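Dye type peroxidase A (Streptomyces lividans 1326, PDB 6GZW) is a haem-dependent dye-decolourising peroxidase that probably uses hydrogen peroxide to oxidise dyes and similar substrates. Local coordinates at residues V84-G89 and E368-R373; F162-G167 and T174-M179. One frame throughout, in Å; residues are numbered along the deposited sequence.

Interaction 1: residues V84-G89 and E368-R373; sequences VTFGFG and EYVGQR
F86 and V370 make the main apolar contact between the strand V84-G89 and the C-terminal turn E368-R373, and they show how two side chains can join a sheet to a tail with no hydrogen bond between the segments. Both point toward each other and cross at about a right angle. F86 holds its CG anti to its carbonyl carbon (chi1 -55°), which brings the CD2 corner of the ring to V370 CG2 at 4.0 Å. The other methyl of V370, CG1, reaches back to F86 CB at 4.1 Å, so both methyls of the valine bear on the CD2 corner, and CG1 also on the root of the side chain. Two residues along the strand, F88 approaches the backbone instead, its CZ lying 4.4 Å from G371 CA; a side chain at G371 would run into that ring, and the backbone angles there also call for glycine. Within the turn, Q372 CB lies 3.7 Å over the centre of the Y369 ring.

Polar interactions serve the turn itself. Residues Y369 to Q372 form a type II beta turn, closed by a bond from Q372 N to Y369 O (3.3 Å), and G371 is the N-cap of the final helix. The turn brings the extended Q372 side chain alongside Y369, and its OE1 accepts Y369 N at 3.2 Å, nearly straight at 167°. Outside the pair, S54 of helix 43-61 bonds to V370 N, and F92 meets F88 edge-to-face. The whole is a type II turn leading into a helix N-terminus, laid over an inner strand of the N-terminal ferredoxin-like half of the Dyp-type peroxidase fold.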
loop_
_atom_site.group_PDB
_atom_site.type_symbol
_atom_site.label_atom_id
_atom_site.label_comp_id
_atom_site.label_asym_id
_atom_site.label_seq_id
_atom_site.Cartn_x
_atom_site.Cartn_y
_atom_site.Cartn_z
ATOM N N VAL A 84 -10.060 -0.714 14.118
ATOM C CA VAL A 84 -11.261 -0.810 13.298
ATOM C C VAL A 84 -12.305 0.133 13.898
ATOM O O VAL A 84 -12.565 0.072 15.099
ATOM C CB VAL A 84 -11.827 -2.251 13.264
ATOM C CG1 VAL A 84 -12.914 -2.353 12.198
ATOM C CG2 VAL A 84 -10.717 -3.240 12.983
ATOM N N THR A 85 -12.884 0.973 13.053
ATOM C CA THR A 85 -13.852 1.997 13.439
ATOM C C THR A 85 -15.068 1.943 12.535
ATOM O O THR A 85 -14.929 1.756 11.319
ATOM C CB THR A 85 -13.223 3.387 13.208
ATOM O OG1 THR A 85 -11.888 3.389 13.708
ATOM C CG2 THR A 85 -14.048 4.452 13.842
ATOM N N PHE A 86 -16.256 2.140 13.108
ATOM C CA PHE A 86 -17.516 1.959 12.406
ATOM C C PHE A 86 -18.378 3.218 12.398
ATOM O O PHE A 86 -18.543 3.854 13.464
ATOM C CB PHE A 86 -18.322 0.841 13.086
ATOM C CG PHE A 86 -17.581 -0.484 13.205
ATOM C CD1 PHE A 86 -17.493 -1.356 12.107
ATOM C CD2 PHE A 86 -16.922 -0.840 14.383
ATOM C CE1 PHE A 86 -16.814 -2.540 12.197
ATOM C CE2 PHE A 86 -16.218 -2.043 14.476
ATOM C CZ PHE A 86 -16.166 -2.895 13.371
ATOM N N GLY A 87 -19.014 3.518 11.257
ATOM C CA GLY A 87 -19.969 4.630 11.165
ATOM C C GLY A 87 -21.205 4.312 10.343
ATOM O O GLY A 87 -21.238 3.319 9.609
ATOM N N PHE A 88 -22.216 5.173 10.485
ATOM C CA PHE A 88 -23.491 5.078 9.791
ATOM C C PHE A 88 -23.726 6.329 8.944
ATOM O O PHE A 88 -23.538 7.460 9.439
ATOM C CB PHE A 88 -24.652 4.944 10.803
ATOM C CG PHE A 88 -24.502 3.800 11.740
ATOM C CD1 PHE A 88 -23.697 3.905 12.867
ATOM C CD2 PHE A 88 -25.114 2.585 11.473
ATOM C CE1 PHE A 88 -23.514 2.837 13.727
ATOM C CE2 PHE A 88 -24.939 1.518 12.321
ATOM C CZ PHE A 88 -24.144 1.632 13.448
ATOM N N GLY A 89 -24.161 6.152 7.703
ATOM C CA GLY A 89 -24.423 7.261 6.793
ATOM C C GLY A 89 -25.885 7.677 6.895
ATOM O O GLY A 89 -26.708 6.942 7.464
ATOM N N GLU A 368 -20.567 -5.347 25.051
ATOM C CA GLU A 368 -21.415 -4.631 24.101
ATOM C C GLU A 368 -20.820 -4.687 22.708
ATOM O O GLU A 368 -19.651 -5.031 22.527
ATOM C CB GLU A 368 -21.509 -3.140 24.423
ATOM C CG GLU A 368 -22.025 -2.745 25.782
ATOM C CD GLU A 368 -22.211 -1.239 25.875
ATOM O OE1 GLU A 368 -21.429 -0.477 25.227
ATOM O OE2 GLU A 368 -23.171 -0.818 26.564
ATOM N N TYR A 369 -21.663 -4.302 21.755
ATOM C CA TYR A 369 -21.248 -4.055 20.376
ATOM C C TYR A 369 -21.412 -2.573 20.005
ATOM O O TYR A 369 -22.215 -1.832 20.599
ATOM C CB TYR A 369 -21.996 -4.971 19.385
ATOM C CG TYR A 369 -23.490 -4.777 19.216
ATOM C CD1 TYR A 369 -24.412 -5.477 20.019
ATOM C CD2 TYR A 369 -24.001 -3.958 18.220
ATOM C CE1 TYR A 369 -25.793 -5.327 19.835
ATOM C CE2 TYR A 369 -25.373 -3.796 18.029
ATOM C CZ TYR A 369 -26.280 -4.484 18.831
ATOM O OH TYR A 369 -27.641 -4.305 18.627
ATOM N N VAL A 370 -20.660 -2.160 18.984
ATOM C CA VAL A 370 -20.686 -0.779 18.511
ATOM C C VAL A 370 -22.052 -0.477 17.888
ATOM O O VAL A 370 -22.547 -1.239 17.051
ATOM C CB VAL A 370 -19.546 -0.523 17.488
ATOM C CG1 VAL A 370 -19.651 0.892 16.924
ATOM C CG2 VAL A 370 -18.196 -0.762 18.154
ATOM N N GLY A 371 -22.669 0.631 18.304
ATOM C CA GLY A 371 -23.969 1.031 17.783
ATOM C C GLY A 371 -25.156 0.359 18.465
ATOM O O GLY A 371 -26.277 0.446 17.979
ATOM N N GLN A 372 -24.906 -0.269 19.603
ATOM C CA GLN A 372 -25.947 -1.043 20.284
ATOM C C GLN A 372 -27.111 -0.193 20.754
ATOM O O GLN A 372 -28.264 -0.614 20.619
ATOM C CB GLN A 372 -25.367 -1.803 21.450
ATOM C CG GLN A 372 -26.407 -2.664 22.161
ATOM C CD GLN A 372 -25.797 -3.781 22.952
ATOM O OE1 GLN A 372 -24.577 -3.975 22.990
ATOM N NE2 GLN A 372 -26.676 -4.552 23.611
ATOM N N ARG A 373 -26.831 1.020 21.252
ATOM C CA ARG A 373 -27.936 1.922 21.626
ATOM C C ARG A 373 -28.823 2.349 20.465
ATOM O O ARG A 373 -30.012 2.610 20.653
ATOM C CB ARG A 373 -27.407 3.165 22.344
ATOM C CG ARG A 373 -26.876 2.902 23.727
ATOM C CD ARG A 373 -27.981 2.479 24.688
ATOM N NE ARG A 373 -28.245 1.032 24.681
ATOM C CZ ARG A 373 -27.469 0.099 25.245
ATOM N NH1 ARG A 373 -26.332 0.428 25.865
ATOM N NH2 ARG A 373 -27.819 -1.191 25.170
#

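Interaction 2: residues F162-G167 and T174-M179; sequences FNRSPG and TARNLM
The loop between strand 153-162 and the haem-binding half of the chain doubles back on itself here, so that F162-G167 meets T174-M179 at the margin of the haem pocket, to which N177 and M179 belong. R164 is the chief link. Its CG stands anti to the backbone N and the chain bends only at chi3 (-65°), which lays one face of the guanidinium over A175 CA and R176 N. From there NH1 gives a weak hydrogen bond to T174 O, 3.1 Å long and bent to 132°. R164 NH2 lies 3.8 Å from R176 CG and 4.3 Å from R176 NE, near the edge of the second guanidinium, whose plane is turned 50° from the first. R176 is itself anchored by a bond from NH1 to G180 O. D76 of the second subunit forms salt bridges with both arginines, OD2 to R164 NH2 and OD1 to R176 NH2, and so probably offsets their like charges. An alanine in place of R164 would remove its half of this pairing, and is likely to leave D76 of the second subunit without one of its two arginine mates and T174 O without this donor.

Two waters bridge the segments beside the arginine's backbone. One accepts from R164 N at 3.1 Å and lies within bonding distance of N163 OD1 and R176 O; another sits 2.8 Å from N163 OD1 and also reaches R176 O. Beyond the waters the contact turns apolar: L178 CD2 comes to the edge of the F162 ring, 4.2 Å from CE1, and in the second subunit A135 and F139 pack on F162 and L178. Two arginines sharing one carboxylate across the dimer interface make this stretch a subunit contact beside the haem pocket of the Dyp-type peroxidase fold.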
loop_
_atom_site.group_PDB
_atom_site.type_symbol
_atom_site.label_atom_id
_atom_site.label_comp_id
_atom_site.label_asym_id
_atom_site.label_seq_id
_atom_site.Cartn_x
_atom_site.Cartn_y
_atom_site.Cartn_z
ATOM N N PHE A 162 -1.922 4.799 2.676
ATOM C CA PHE A 162 -0.670 4.576 3.331
ATOM C C PHE A 162 -0.145 5.862 3.972
ATOM O O PHE A 162 -0.529 6.995 3.605
ATOM C CB PHE A 162 0.372 3.997 2.382
ATOM C CG PHE A 162 0.594 4.823 1.146
ATOM C CD1 PHE A 162 1.466 5.891 1.163
ATOM C CD2 PHE A 162 -0.111 4.548 -0.042
ATOM C CE1 PHE A 162 1.671 6.657 0.040
ATOM C CE2 PHE A 162 0.099 5.324 -1.186
ATOM C CZ PHE A 162 0.980 6.398 -1.130
ATOM N N ASN A 163 0.771 5.647 4.913
ATOM C CA ASN A 163 1.511 6.730 5.560
ATOM C C ASN A 163 2.935 6.240 5.821
ATOM O O ASN A 163 3.306 5.073 5.534
ATOM C CB ASN A 163 0.853 7.131 6.896
ATOM C CG ASN A 163 -0.413 7.943 6.741
ATOM O OD1 ASN A 163 -0.419 8.988 6.083
ATOM N ND2 ASN A 163 -1.507 7.472 7.360
ATOM N N ARG A 164 3.741 7.133 6.373
ATOM C CA ARG A 164 5.040 6.779 6.887
ATOM C C ARG A 164 4.989 5.573 7.852
ATOM O O ARG A 164 4.061 5.451 8.657
ATOM C CB ARG A 164 5.626 8.008 7.614
ATOM C CG ARG A 164 6.947 7.752 8.301
ATOM C CD ARG A 164 7.450 9.029 8.947
ATOM N NE ARG A 164 7.771 10.060 7.966
ATOM C CZ ARG A 164 7.871 11.357 8.228
ATOM N NH1 ARG A 164 7.724 11.787 9.471
ATOM N NH2 ARG A 164 8.129 12.220 7.244
ATOM N N SER A 165 5.954 4.651 7.712
ATOM C CA SER A 165 6.176 3.528 8.669
ATOM C C SER A 165 6.817 4.025 9.973
ATOM O O SER A 165 7.621 4.975 9.977
ATOM C CB SER A 165 7.076 2.427 8.055
ATOM O OG SER A 165 7.330 1.291 8.893
ATOM N N PRO A 166 6.491 3.371 11.089
ATOM C CA PRO A 166 7.322 3.534 12.296
ATOM C C PRO A 166 8.773 3.219 11.989
ATOM O O PRO A 166 9.046 2.306 11.207
ATOM C CB PRO A 166 6.734 2.476 13.250
ATOM C CG PRO A 166 5.309 2.359 12.824
ATOM C CD PRO A 166 5.453 2.353 11.318
ATOM N N GLY A 167 9.699 4.016 12.525
ATOM C CA GLY A 167 11.136 3.791 12.326
ATOM C C GLY A 167 11.751 4.363 11.056
ATOM O O GLY A 167 12.959 4.312 10.889
ATOM N N THR A 174 6.381 14.799 12.734
ATOM C CA THR A 174 5.123 14.996 12.014
ATOM C C THR A 174 5.183 14.376 10.605
ATOM O O THR A 174 6.200 14.429 9.952
ATOM C CB THR A 174 4.786 16.493 11.917
ATOM O OG1 THR A 174 4.816 17.062 13.241
ATOM C CG2 THR A 174 3.422 16.721 11.298
ATOM N N ALA A 175 4.060 13.821 10.179
ATOM C CA ALA A 175 3.923 13.171 8.872
ATOM C C ALA A 175 4.114 14.147 7.705
ATOM O O ALA A 175 4.042 15.351 7.876
ATOM C CB ALA A 175 2.543 12.536 8.791
ATOM N N ARG A 176 4.359 13.609 6.524
ATOM C CA ARG A 176 4.295 14.344 5.285
ATOM C C ARG A 176 3.205 13.777 4.398
ATOM O O ARG A 176 2.751 12.626 4.593
ATOM C CB ARG A 176 5.645 14.326 4.574
ATOM C CG ARG A 176 6.689 15.180 5.283
ATOM C CD ARG A 176 8.016 15.234 4.536
ATOM N NE ARG A 176 8.979 15.999 5.318
ATOM C CZ ARG A 176 9.147 17.314 5.240
ATOM N NH1 ARG A 176 8.527 18.044 4.318
ATOM N NH2 ARG A 176 10.033 17.894 6.038
ATOM N N ASN A 177 2.805 14.557 3.391
ATOM C CA ASN A 177 1.839 14.131 2.381
ATOM C C ASN A 177 2.549 14.084 1.002
ATOM O O ASN A 177 3.757 14.371 0.896
ATOM C CB ASN A 177 0.597 15.022 2.411
ATOM C CG ASN A 177 0.917 16.455 2.054
ATOM O OD1 ASN A 177 1.819 16.693 1.254
ATOM N ND2 ASN A 177 0.193 17.416 2.643
ATOM N N LEU A 178 1.809 13.746 -0.050
ATOM C CA LEU A 178 2.444 13.529 -1.354
ATOM C C LEU A 178 2.742 14.846 -2.085
ATOM O O LEU A 178 3.376 14.841 -3.119
ATOM C CB LEU A 178 1.601 12.588 -2.197
ATOM C CG LEU A 178 1.331 11.159 -1.650
ATOM C CD1 LEU A 178 0.612 10.341 -2.726
ATOM C CD2 LEU A 178 2.650 10.552 -1.235
ATOM N N MET A 179 2.296 15.978 -1.554
ATOM C CA MET A 179 2.819 17.284 -1.993
ATOM C C MET A 179 4.152 17.637 -1.316
ATOM O O MET A 179 4.751 18.704 -1.615
ATOM C CB MET A 179 1.751 18.372 -1.742
ATOM C CG MET A 179 0.680 18.397 -2.833
ATOM S SD MET A 179 -0.660 19.503 -2.379
ATOM C CE MET A 179 -1.282 19.871 -3.999
HETATM O O HOH W 1 2.507 9.957 6.138
HETATM O O HOH W 2 1.188 10.120 4.159
#

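Interactions 1 and 2 lie on opposite sides of the chain's centre, with their own centres 28 Å apart and nearest atoms about 13 Å apart. In sequence, V84-G89 comes first, then both halves of interaction 2, a few residues from each other, and last E368-R373, so that the long-range closure of interaction 1 brackets the local one. One antiparallel sheet relates them: strand 83-89 is an inner member, while interaction 2 starts at the end of strand 153-162, an outermost one. Interaction 1 thus fastens the chain's C-terminal end onto the N-terminal half, whereas interaction 2 lies in the connection leading from the N-terminal half to the haem-binding half and also meets the second subunit.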